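Local atomic coordinates of crystal protein (Bacillus thuringiensis serovar dakota, PDB entry 2ZTB), a protein that acts as a crystal toxin that recognizes cancer cells, present here in its proteolytically activated form, and probably kills them by forming pores in their membranes. Residues 24-27 against 28-31; 38-41 against 42-45; 53-57 against 58-62. One frame throughout, in Å; residues are numbered along the deposited sequence.

All three contacts are local and follow one another along the chain, illustrating how one end of an elongated beta-rich toxin is assembled from short neighbouring pieces: a helix, a hairpin and a helix end. Contact 1 and contact 2 have centres about 16 Å apart and touch where CG2 of Ile38 packs 4.0 Å from CD1 of Phe27. Contacts 2 and 3 are closer, about 8 Å between centres, and are joined by two hydrogen bonds: Asn41 OD1 lies 2.7 Å from Cys61 N, and Asn41 O lies 2.9 Å from Thr54 OG1. Contacts 1 and 3 do not meet, their nearest atoms being about 8 Å apart. Glycerol, probably from the crystallisation liquor, sits at contact 3.

Contact 1: 24-27 against 28-31; sequences RSRF and SSIY
The rings of Phe27 and Tyr31 meet at their rims: CE1 of Tyr31 lies in the plane of the Phe27 ring, at its edge, 3.9 Å from CD2. The two side chains run side by side in the same direction. One face of the Tyr31 ring receives CG2 of its neighbour Ile30, offset toward the rim, while Phe27 O approaches its edge. The guanidinium of Arg26 is met obliquely by Ile30 CD1, 3.9 Å from NH1, and by Ser29 CB. Bends at chi2 and chi3 carry this arginine forward along the helix, toward the next turn, and it crosses Ile30 at about a right angle.

Beneath the side chains runs the ordinary i to i+4 bonding of an alpha helix, from Ser28 N to Arg24 O (2.9 Å) through Tyr31 N to Phe27 O (3.0 Å). Ser25 O accepts Ser29 N at 3.0 Å and, weakly, Ser29 OG. Helix 20-31 is amphipathic: Phe27 is buried against Phe195 and Ala197 of strand 168-199 and Tyr31 stacks on Trp211, whereas Ser25 and Ser29 lie on the exposed side. Polar ends are taken up as well, since Tyr31 OH hydrogen-bonds Asn213 ND2 and Arg26 NH1 hydrogen-bonds Asp217 O.

Contact 2: 38-41 against 42-45; sequences IALN and NETY
Leu40 O accepts the N-H of Glu43 at 2.8 Å, a bond (167° at the hydrogen) that closes a type II' beta turn from Leu40 to Glu43. In return Glu43 O accepts Leu40 N at 3.0 Å, the donor standing above the carbonyl plane. Two residues farther from the turn on each strand, Ile38 and Tyr45 form the second hydrogen-bonded pair, Tyr45 N reaching Ile38 O at 2.9 Å and Ile38 N reaching Tyr45 O at 3.0 Å. Between them Ala39 and Thr44 make a non-hydrogen-bonded pair, their CA atoms 4.2 Å apart. The textbook two-residue beta hairpin results, Asn41 taking the first corner at positive phi (46°).

Ile38, Leu40, Glu43 and Tyr45 share one face of the hairpin. There CG1 of Ile38 packs 3.6 Å from CB of Tyr45, the side chains alongside and pointing the same way. A chi1 of 65° wedges that CG1 between the isoleucine's backbone N and carbonyl carbon. Glu43 instead extends beyond CG, and its OE1 makes a weak bond to Phe10 N.

The buried Asn41 amide is held at both ends, OD1 by Cys61 N and ND2 by Leu8 O. On the Ile38 face lie helix 20-31, through Pro20 and Val23, and the Phe10 loop; on the other, Ala39 meets Thr54 of helix 53-56. The backbone of Ala39 bonds Gly196, pairing the hairpin edge to edge with strand 168-199.

Contact 3: 53-57 against 58-62; sequences ITAQY and GYYCY. With GOL (glycerol), chain E.
Gly58 follows helix 53-56 and turns its N-H back to Ala55 O at 3.1 Å, a bond whose donor stands well above the carbonyl plane. Its positive phi of 74° suits glycine. Glycerol O1 lies 2.7 Å from Gly58 O and equally near Tyr57 O, so its proton could go to either carbonyl.

Next, Tyr59 N gives the shorter bond, 2.6 Å to Thr54 O, with the donor in the carbonyl plane. With the glycine's positive phi, the backward bonds of residues 58 and 59 make a Schellman motif, a common way to end a helix and redirect the chain, here into the long strand 61-90. The Tyr59 ring is edged by Tyr57 CB, which lies in its plane 3.9 Å from CD1, while glycerol C1 lies over one face; Tyr59 OH meets glycerol O3 only weakly. This ring also stacks on Phe212 and meets Tyr194 edge-to-face.

Tyr60 reaches back over the helix end. A chi1 of -65°, placing CG beside its own backbone N, lets Tyr60 OH come 3.8 Å from Ala55 CA, and Thr54 O lies over one ring face. From Cys61 the chain enters the strand, the backbone of Cys61 bonding that of Leu8.

Contact 1: 24-27 against 28-31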
ATOM      1  N   ARG A  24       6.535  28.991  14.617  1.00 53.70           N
ATOM      2  CA  ARG A  24       6.894  30.369  14.888  1.00 53.78           C
ATOM      3  C   ARG A  24       6.800  30.687  16.396  1.00 53.84           C
ATOM      4  O   ARG A  24       7.681  31.356  16.960  1.00 53.89           O
ATOM      5  CB  ARG A  24       6.006  31.305  14.063  1.00 54.00           C
ATOM      6  CG  ARG A  24       6.456  32.740  14.065  1.00 54.11           C
ATOM      7  CD  ARG A  24       5.373  33.648  13.545  1.00 54.69           C
ATOM      8  NE  ARG A  24       5.916  34.960  13.218  1.00 56.41           N
ATOM      9  CZ  ARG A  24       5.280  35.890  12.508  1.00 57.95           C
ATOM     10  NH1 ARG A  24       4.048  35.670  12.044  1.00 58.07           N
ATOM     11  NH2 ARG A  24       5.876  37.049  12.261  1.00 57.65           N
ATOM     12  N   SER A  25       5.751  30.187  17.044  1.00 54.01           N
ATOM     13  CA  SER A  25       5.488  30.447  18.477  1.00 54.33           C
ATOM     14  C   SER A  25       6.530  29.781  19.374  1.00 54.76           C
ATOM     15  O   SER A  25       6.913  30.320  20.410  1.00 55.13           O
ATOM     16  CB  SER A  25       4.082  29.969  18.846  1.00 54.50           C
ATOM     17  OG  SER A  25       3.821  30.092  20.247  1.00 57.07           O
ATOM     18  N   ARG A  26       7.001  28.611  18.956  1.00 54.93           N
ATOM     19  CA  ARG A  26       8.084  27.920  19.635  1.00 54.94           C
ATOM     20  C   ARG A  26       9.420  28.687  19.556  1.00 54.86           C
ATOM     21  O   ARG A  26      10.127  28.794  20.547  1.00 55.44           O
ATOM     22  CB  ARG A  26       8.184  26.481  19.101  1.00 54.87           C
ATOM     23  CG  ARG A  26       7.113  25.528  19.692  1.00 54.72           C
ATOM     24  CD  ARG A  26       7.692  24.576  20.786  1.00 57.07           C
ATOM     25  NE  ARG A  26       8.032  25.306  21.984  1.00 61.82           N
ATOM     26  CZ  ARG A  26       9.198  25.318  22.642  1.00 60.74           C
ATOM     27  NH1 ARG A  26      10.251  24.571  22.316  1.00 58.83           N
ATOM     28  NH2 ARG A  26       9.279  26.104  23.684  1.00 59.65           N
ATOM     29  N   PHE A  27       9.746  29.222  18.379  1.00 54.57           N
ATOM     30  CA  PHE A  27      10.912  30.076  18.173  1.00 54.09           C
ATOM     31  C   PHE A  27      10.806  31.320  19.045  1.00 54.84           C
ATOM     32  O   PHE A  27      11.762  31.729  19.684  1.00 55.25           O
ATOM     33  CB  PHE A  27      11.022  30.484  16.694  1.00 53.47           C
ATOM     34  CG  PHE A  27      11.834  29.526  15.835  1.00 52.13           C
ATOM     35  CD1 PHE A  27      11.228  28.820  14.794  1.00 49.49           C
ATOM     36  CD2 PHE A  27      13.205  29.358  16.054  1.00 49.84           C
ATOM     37  CE1 PHE A  27      11.967  27.952  13.989  1.00 49.87           C
ATOM     38  CE2 PHE A  27      13.978  28.487  15.250  1.00 51.69           C
ATOM     39  CZ  PHE A  27      13.361  27.782  14.212  1.00 51.55           C
ATOM     40  N   SER A  28       9.614  31.904  19.090  1.00 55.71           N
ATOM     41  CA  SER A  28       9.334  33.023  19.978  1.00 55.55           C
ATOM     42  C   SER A  28       9.616  32.721  21.443  1.00 55.88           C
ATOM     43  O   SER A  28      10.201  33.545  22.144  1.00 55.90           O
ATOM     44  CB  SER A  28       7.895  33.471  19.819  1.00 54.91           C
ATOM     45  OG  SER A  28       7.708  34.664  20.553  1.00 56.33           O
ATOM     46  N   SER A  29       9.188  31.545  21.909  1.00 55.90           N
ATOM     47  CA  SER A  29       9.459  31.132  23.281  1.00 55.26           C
ATOM     48  C   SER A  29      10.952  30.909  23.507  1.00 55.03           C
ATOM     49  O   SER A  29      11.472  31.249  24.566  1.00 54.73           O
ATOM     50  CB  SER A  29       8.744  29.828  23.585  1.00 55.45           C
ATOM     51  OG  SER A  29       7.384  30.035  23.799  1.00 56.01           O
ATOM     52  N   ILE A  30      11.629  30.299  22.525  1.00 54.29           N
ATOM     53  CA  ILE A  30      13.032  29.942  22.689  1.00 53.10           C
ATOM     54  C   ILE A  30      13.926  31.188  22.785  1.00 53.32           C
ATOM     55  O   ILE A  30      14.851  31.237  23.601  1.00 52.88           O
ATOM     56  CB  ILE A  30      13.528  28.969  21.578  1.00 53.19           C
ATOM     57  CG1 ILE A  30      12.750  27.640  21.631  1.00 53.02           C
ATOM     58  CG2 ILE A  30      15.033  28.712  21.725  1.00 51.81           C
ATOM     59  CD1 ILE A  30      12.911  26.723  20.384  1.00 52.51           C
ATOM     60  N   TYR A  31      13.640  32.190  21.959  1.00 53.21           N
ATOM     61  CA  TYR A  31      14.548  33.319  21.785  1.00 53.38           C
ATOM     62  C   TYR A  31      14.038  34.571  22.473  1.00 54.46           C
ATOM     63  O   TYR A  31      14.808  35.511  22.692  1.00 54.80           O
ATOM     64  CB  TYR A  31      14.889  33.535  20.290  1.00 52.64           C
ATOM     65  CG  TYR A  31      15.745  32.392  19.765  1.00 51.23           C
ATOM     66  CD1 TYR A  31      15.166  31.323  19.085  1.00 49.49           C
ATOM     67  CD2 TYR A  31      17.111  32.331  20.047  1.00 50.30           C
ATOM     68  CE1 TYR A  31      15.920  30.252  18.650  1.00 49.68           C
ATOM     69  CE2 TYR A  31      17.885  31.249  19.620  1.00 49.39           C
ATOM     70  CZ  TYR A  31      17.275  30.215  18.922  1.00 50.13           C
ATOM     71  OH  TYR A  31      18.016  29.148  18.496  1.00 50.24           O
TER

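Contact 2: 38-41 against 42-45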
ATOM      1  N   ILE A  38      10.059  32.336   9.227  1.00 54.50           N
ATOM      2  CA  ILE A  38      10.623  31.007   9.484  1.00 53.61           C
ATOM      3  C   ILE A  38      10.964  30.360   8.142  1.00 54.07           C
ATOM      4  O   ILE A  38      10.577  30.871   7.105  1.00 54.31           O
ATOM      5  CB  ILE A  38       9.672  30.098  10.337  1.00 53.87           C
ATOM      6  CG1 ILE A  38       8.363  29.778   9.586  1.00 52.14           C
ATOM      7  CG2 ILE A  38       9.447  30.727  11.770  1.00 52.98           C
ATOM      8  CD1 ILE A  38       7.471  28.699  10.229  1.00 52.05           C
ATOM      9  N   ALA A  39      11.696  29.252   8.170  1.00 53.99           N
ATOM     10  CA  ALA A  39      12.219  28.637   6.972  1.00 54.12           C
ATOM     11  C   ALA A  39      12.405  27.139   7.151  1.00 54.22           C
ATOM     12  O   ALA A  39      12.707  26.668   8.242  1.00 53.72           O
ATOM     13  CB  ALA A  39      13.536  29.290   6.572  1.00 54.20           C
ATOM     14  N   LEU A  40      12.202  26.404   6.057  1.00 54.72           N
ATOM     15  CA  LEU A  40      12.337  24.956   6.016  1.00 54.83           C
ATOM     16  C   LEU A  40      12.863  24.636   4.650  1.00 55.76           C
ATOM     17  O   LEU A  40      12.236  24.977   3.644  1.00 56.03           O
ATOM     18  CB  LEU A  40      10.972  24.283   6.219  1.00 54.98           C
ATOM     19  CG  LEU A  40      10.807  22.762   6.186  1.00 54.38           C
ATOM     20  CD1 LEU A  40      11.624  22.076   7.286  1.00 54.85           C
ATOM     21  CD2 LEU A  40       9.341  22.410   6.316  1.00 54.04           C
ATOM     22  N   ASN A  41      14.016  23.977   4.606  1.00 56.73           N
ATOM     23  CA  ASN A  41      14.617  23.570   3.329  1.00 57.65           C
ATOM     24  C   ASN A  41      14.593  24.733   2.317  1.00 58.60           C
ATOM     25  O   ASN A  41      15.254  25.756   2.554  1.00 58.78           O
ATOM     26  CB  ASN A  41      13.944  22.297   2.809  1.00 57.04           C
ATOM     27  CG  ASN A  41      14.040  21.146   3.802  1.00 56.29           C
ATOM     28  OD1 ASN A  41      15.125  20.824   4.276  1.00 55.79           O
ATOM     29  ND2 ASN A  41      12.907  20.515   4.112  1.00 54.29           N
ATOM     30  N   ASN A  42      13.810  24.615   1.236  1.00 59.47           N
ATOM     31  CA  ASN A  42      13.724  25.699   0.233  1.00 60.24           C
ATOM     32  C   ASN A  42      12.501  26.635   0.299  1.00 60.69           C
ATOM     33  O   ASN A  42      12.245  27.408  -0.636  1.00 60.76           O
ATOM     34  CB  ASN A  42      13.917  25.148  -1.185  1.00 60.40           C
ATOM     35  CG  ASN A  42      15.339  24.666  -1.429  1.00 60.94           C
ATOM     36  OD1 ASN A  42      15.566  23.390  -1.421  1.00 61.42           O
ATOM     37  ND2 ASN A  42      16.318  25.686  -1.641  1.00 59.85           N
ATOM     38  N   GLU A  43      11.778  26.589   1.420  1.00 61.14           N
ATOM     39  CA  GLU A  43      10.579  27.398   1.622  1.00 61.25           C
ATOM     40  C   GLU A  43      10.758  28.324   2.814  1.00 61.43           C
ATOM     41  O   GLU A  43      11.615  28.099   3.663  1.00 61.41           O
ATOM     42  CB  GLU A  43       9.384  26.501   1.933  1.00 61.69           C
ATOM     43  CG  GLU A  43       8.976  25.495   0.886  1.00 62.15           C
ATOM     44  CD  GLU A  43       8.117  24.414   1.496  1.00 64.35           C
ATOM     45  OE1 GLU A  43       8.685  23.548   2.204  1.00 65.02           O
ATOM     46  OE2 GLU A  43       6.882  24.434   1.275  1.00 64.23           O
ATOM     47  N   THR A  44       9.927  29.362   2.862  1.00 61.51           N
ATOM     48  CA  THR A  44       9.873  30.297   3.960  1.00 61.72           C
ATOM     49  C   THR A  44       8.412  30.492   4.331  1.00 61.71           C
ATOM     50  O   THR A  44       7.528  30.157   3.546  1.00 61.82           O
ATOM     51  CB  THR A  44      10.472  31.677   3.588  1.00 62.14           C
ATOM     52  OG1 THR A  44       9.616  32.350   2.655  1.00 62.10           O
ATOM     53  CG2 THR A  44      11.876  31.551   3.013  1.00 62.04           C
ATOM     54  N   TYR A  45       8.164  31.017   5.528  1.00 61.54           N
ATOM     55  CA  TYR A  45       6.823  31.410   5.946  1.00 61.58           C
ATOM     56  C   TYR A  45       6.893  32.756   6.673  1.00 61.96           C
ATOM     57  O   TYR A  45       7.921  33.097   7.272  1.00 61.59           O
ATOM     58  CB  TYR A  45       6.189  30.325   6.826  1.00 61.84           C
ATOM     59  CG  TYR A  45       4.768  29.943   6.429  1.00 61.74           C
ATOM     60  CD1 TYR A  45       4.523  28.888   5.548  1.00 62.86           C
ATOM     61  CD2 TYR A  45       3.677  30.648   6.923  1.00 61.94           C
ATOM     62  CE1 TYR A  45       3.217  28.540   5.181  1.00 62.90           C
ATOM     63  CE2 TYR A  45       2.379  30.320   6.565  1.00 61.14           C
ATOM     64  CZ  TYR A  45       2.156  29.274   5.707  1.00 62.88           C
ATOM     65  OH  TYR A  45       0.862  28.965   5.386  1.00 63.75           O
TER

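Contact 3: 53-57 against 58-62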
ATOM      1  N   ILE A  53      17.086  30.954   4.702  1.00 64.17           N
ATOM      2  CA  ILE A  53      18.361  30.907   5.424  1.00 63.02           C
ATOM      3  C   ILE A  53      18.795  29.466   5.680  1.00 62.82           C
ATOM      4  O   ILE A  53      19.957  29.194   5.963  1.00 63.05           O
ATOM      5  CB  ILE A  53      18.308  31.721   6.741  1.00 63.18           C
ATOM      6  CG1 ILE A  53      17.222  31.163   7.686  1.00 62.80           C
ATOM      7  CG2 ILE A  53      18.091  33.212   6.428  1.00 62.03           C
ATOM      8  CD1 ILE A  53      17.270  31.688   9.096  1.00 62.95           C
ATOM      9  N   THR A  54      17.850  28.544   5.556  1.00 62.30           N
ATOM     10  CA  THR A  54      18.114  27.133   5.748  1.00 62.07           C
ATOM     11  C   THR A  54      18.929  26.563   4.583  1.00 62.37           C
ATOM     12  O   THR A  54      19.802  25.715   4.790  1.00 62.23           O
ATOM     13  CB  THR A  54      16.803  26.348   5.907  1.00 61.98           C
ATOM     14  OG1 THR A  54      15.791  26.949   5.087  1.00 60.78           O
ATOM     15  CG2 THR A  54      16.352  26.364   7.365  1.00 61.75           C
ATOM     16  N   ALA A  55      18.646  27.028   3.364  1.00 62.56           N
ATOM     17  CA  ALA A  55      19.455  26.651   2.201  1.00 63.18           C
ATOM     18  C   ALA A  55      20.769  27.452   2.197  1.00 63.24           C
ATOM     19  O   ALA A  55      21.860  26.864   2.069  1.00 63.75           O
ATOM     20  CB  ALA A  55      18.668  26.823   0.882  1.00 62.97           C
ATOM     21  N   GLN A  56      20.677  28.779   2.360  1.00 63.35           N
ATOM     22  CA  GLN A  56      21.898  29.605   2.497  1.00 63.56           C
ATOM     23  C   GLN A  56      22.917  28.954   3.437  1.00 63.28           C
ATOM     24  O   GLN A  56      24.093  28.711   3.030  1.00 64.05           O
ATOM     25  CB  GLN A  56      21.583  31.021   2.994  1.00 63.06           C
ATOM     26  CG  GLN A  56      20.743  31.867   2.035  1.00 63.88           C
ATOM     27  CD  GLN A  56      20.797  33.352   2.472  1.00 65.00           C
ATOM     28  OE1 GLN A  56      19.778  33.901   2.967  1.00 67.16           O
ATOM     29  NE2 GLN A  56      21.994  34.008   2.305  1.00 66.32           N
ATOM     30  N   TYR A  57      22.440  28.599   4.651  1.00 62.87           N
ATOM     31  CA  TYR A  57      23.355  28.152   5.690  1.00 62.55           C
ATOM     32  C   TYR A  57      23.460  26.635   5.852  1.00 61.98           C
ATOM     33  O   TYR A  57      24.218  26.139   6.794  1.00 62.22           O
ATOM     34  CB  TYR A  57      23.023  28.856   7.012  1.00 63.05           C
ATOM     35  CG  TYR A  57      23.084  30.374   6.905  1.00 63.33           C
ATOM     36  CD1 TYR A  57      21.976  31.118   6.498  1.00 63.85           C
ATOM     37  CD2 TYR A  57      24.249  31.059   7.193  1.00 64.15           C
ATOM     38  CE1 TYR A  57      22.032  32.510   6.391  1.00 64.10           C
ATOM     39  CE2 TYR A  57      24.312  32.449   7.100  1.00 63.91           C
ATOM     40  CZ  TYR A  57      23.209  33.171   6.698  1.00 63.57           C
ATOM     41  OH  TYR A  57      23.292  34.548   6.603  1.00 62.71           O
ATOM     42  N   GLY A  58      22.709  25.900   4.933  1.00 61.47           N
ATOM     43  CA  GLY A  58      22.879  24.444   4.865  1.00 60.51           C
ATOM     44  C   GLY A  58      22.260  23.650   5.994  1.00 60.14           C
ATOM     45  O   GLY A  58      22.840  22.666   6.461  1.00 60.27           O
ATOM     46  N   TYR A  59      21.078  24.073   6.420  1.00 59.52           N
ATOM     47  CA  TYR A  59      20.307  23.387   7.456  1.00 59.45           C
ATOM     48  C   TYR A  59      19.035  22.816   6.838  1.00 59.07           C
ATOM     49  O   TYR A  59      18.121  23.563   6.496  1.00 58.88           O
ATOM     50  CB  TYR A  59      19.938  24.359   8.575  1.00 59.48           C
ATOM     51  CG  TYR A  59      21.079  24.719   9.488  1.00 59.10           C
ATOM     52  CD1 TYR A  59      21.990  25.736   9.149  1.00 59.47           C
ATOM     53  CD2 TYR A  59      21.244  24.053  10.703  1.00 59.19           C
ATOM     54  CE1 TYR A  59      23.051  26.065   9.996  1.00 59.20           C
ATOM     55  CE2 TYR A  59      22.292  24.379  11.562  1.00 60.33           C
ATOM     56  CZ  TYR A  59      23.190  25.382  11.203  1.00 59.65           C
ATOM     57  OH  TYR A  59      24.211  25.695  12.068  1.00 60.12           O
ATOM     58  N   TYR A  60      18.997  21.496   6.671  1.00 58.94           N
ATOM     59  CA  TYR A  60      17.877  20.829   6.010  1.00 58.52           C
ATOM     60  C   TYR A  60      17.066  19.987   6.978  1.00 57.91           C
ATOM     61  O   TYR A  60      17.459  19.797   8.130  1.00 57.70           O
ATOM     62  CB  TYR A  60      18.366  19.991   4.818  1.00 59.13           C
ATOM     63  CG  TYR A  60      18.950  20.845   3.722  1.00 59.83           C
ATOM     64  CD1 TYR A  60      20.341  21.006   3.595  1.00 60.85           C
ATOM     65  CD2 TYR A  60      18.116  21.528   2.840  1.00 59.70           C
ATOM     66  CE1 TYR A  60      20.878  21.807   2.601  1.00 60.60           C
ATOM     67  CE2 TYR A  60      18.635  22.327   1.850  1.00 60.41           C
ATOM     68  CZ  TYR A  60      20.017  22.467   1.732  1.00 61.05           C
ATOM     69  OH  TYR A  60      20.519  23.264   0.734  1.00 60.46           O
ATOM     70  N   CYS A  61      15.922  19.501   6.507  1.00 57.27           N
ATOM     71  CA  CYS A  61      15.011  18.723   7.337  1.00 57.35           C
ATOM     72  C   CYS A  61      14.276  17.688   6.483  1.00 57.44           C
ATOM     73  O   CYS A  61      13.682  18.019   5.449  1.00 56.59           O
ATOM     74  CB  CYS A  61      14.031  19.646   8.067  1.00 56.65           C
ATOM     75  SG  CYS A  61      12.922  18.836   9.201  1.00 57.37           S
ATOM     76  N   TYR A  62      14.330  16.440   6.939  1.00 57.85           N
ATOM     77  CA  TYR A  62      13.891  15.298   6.153  1.00 58.42           C
ATOM     78  C   TYR A  62      12.858  14.489   6.892  1.00 58.49           C
ATOM     79  O   TYR A  62      12.900  14.387   8.113  1.00 58.85           O
ATOM     80  CB  TYR A  62      15.067  14.374   5.820  1.00 58.77           C
ATOM     81  CG  TYR A  62      16.254  15.051   5.180  1.00 59.50           C
ATOM     82  CD1 TYR A  62      17.316  15.529   5.959  1.00 60.57           C
ATOM     83  CD2 TYR A  62      16.330  15.209   3.797  1.00 60.10           C
ATOM     84  CE1 TYR A  62      18.419  16.151   5.379  1.00 59.37           C
ATOM     85  CE2 TYR A  62      17.441  15.827   3.204  1.00 60.00           C
ATOM     86  CZ  TYR A  62      18.473  16.294   4.000  1.00 60.22           C
ATOM     87  OH  TYR A  62      19.570  16.902   3.412  1.00 61.65           O
TER
HETATM   88  C1  GOL E1005      25.648  23.828   8.364  1.00 71.09           C
HETATM   89  O1  GOL E1005      25.223  23.691   7.020  1.00 75.04           O
HETATM   90  C2  GOL E1005      25.649  22.461   9.036  1.00 70.21           C
HETATM   91  O2  GOL E1005      26.882  21.785   8.804  1.00 69.27           O
HETATM   92  C3  GOL E1005      25.349  22.633  10.537  1.00 69.30           C
HETATM   93  O3  GOL E1005      26.441  23.216  11.225  1.00 61.96           O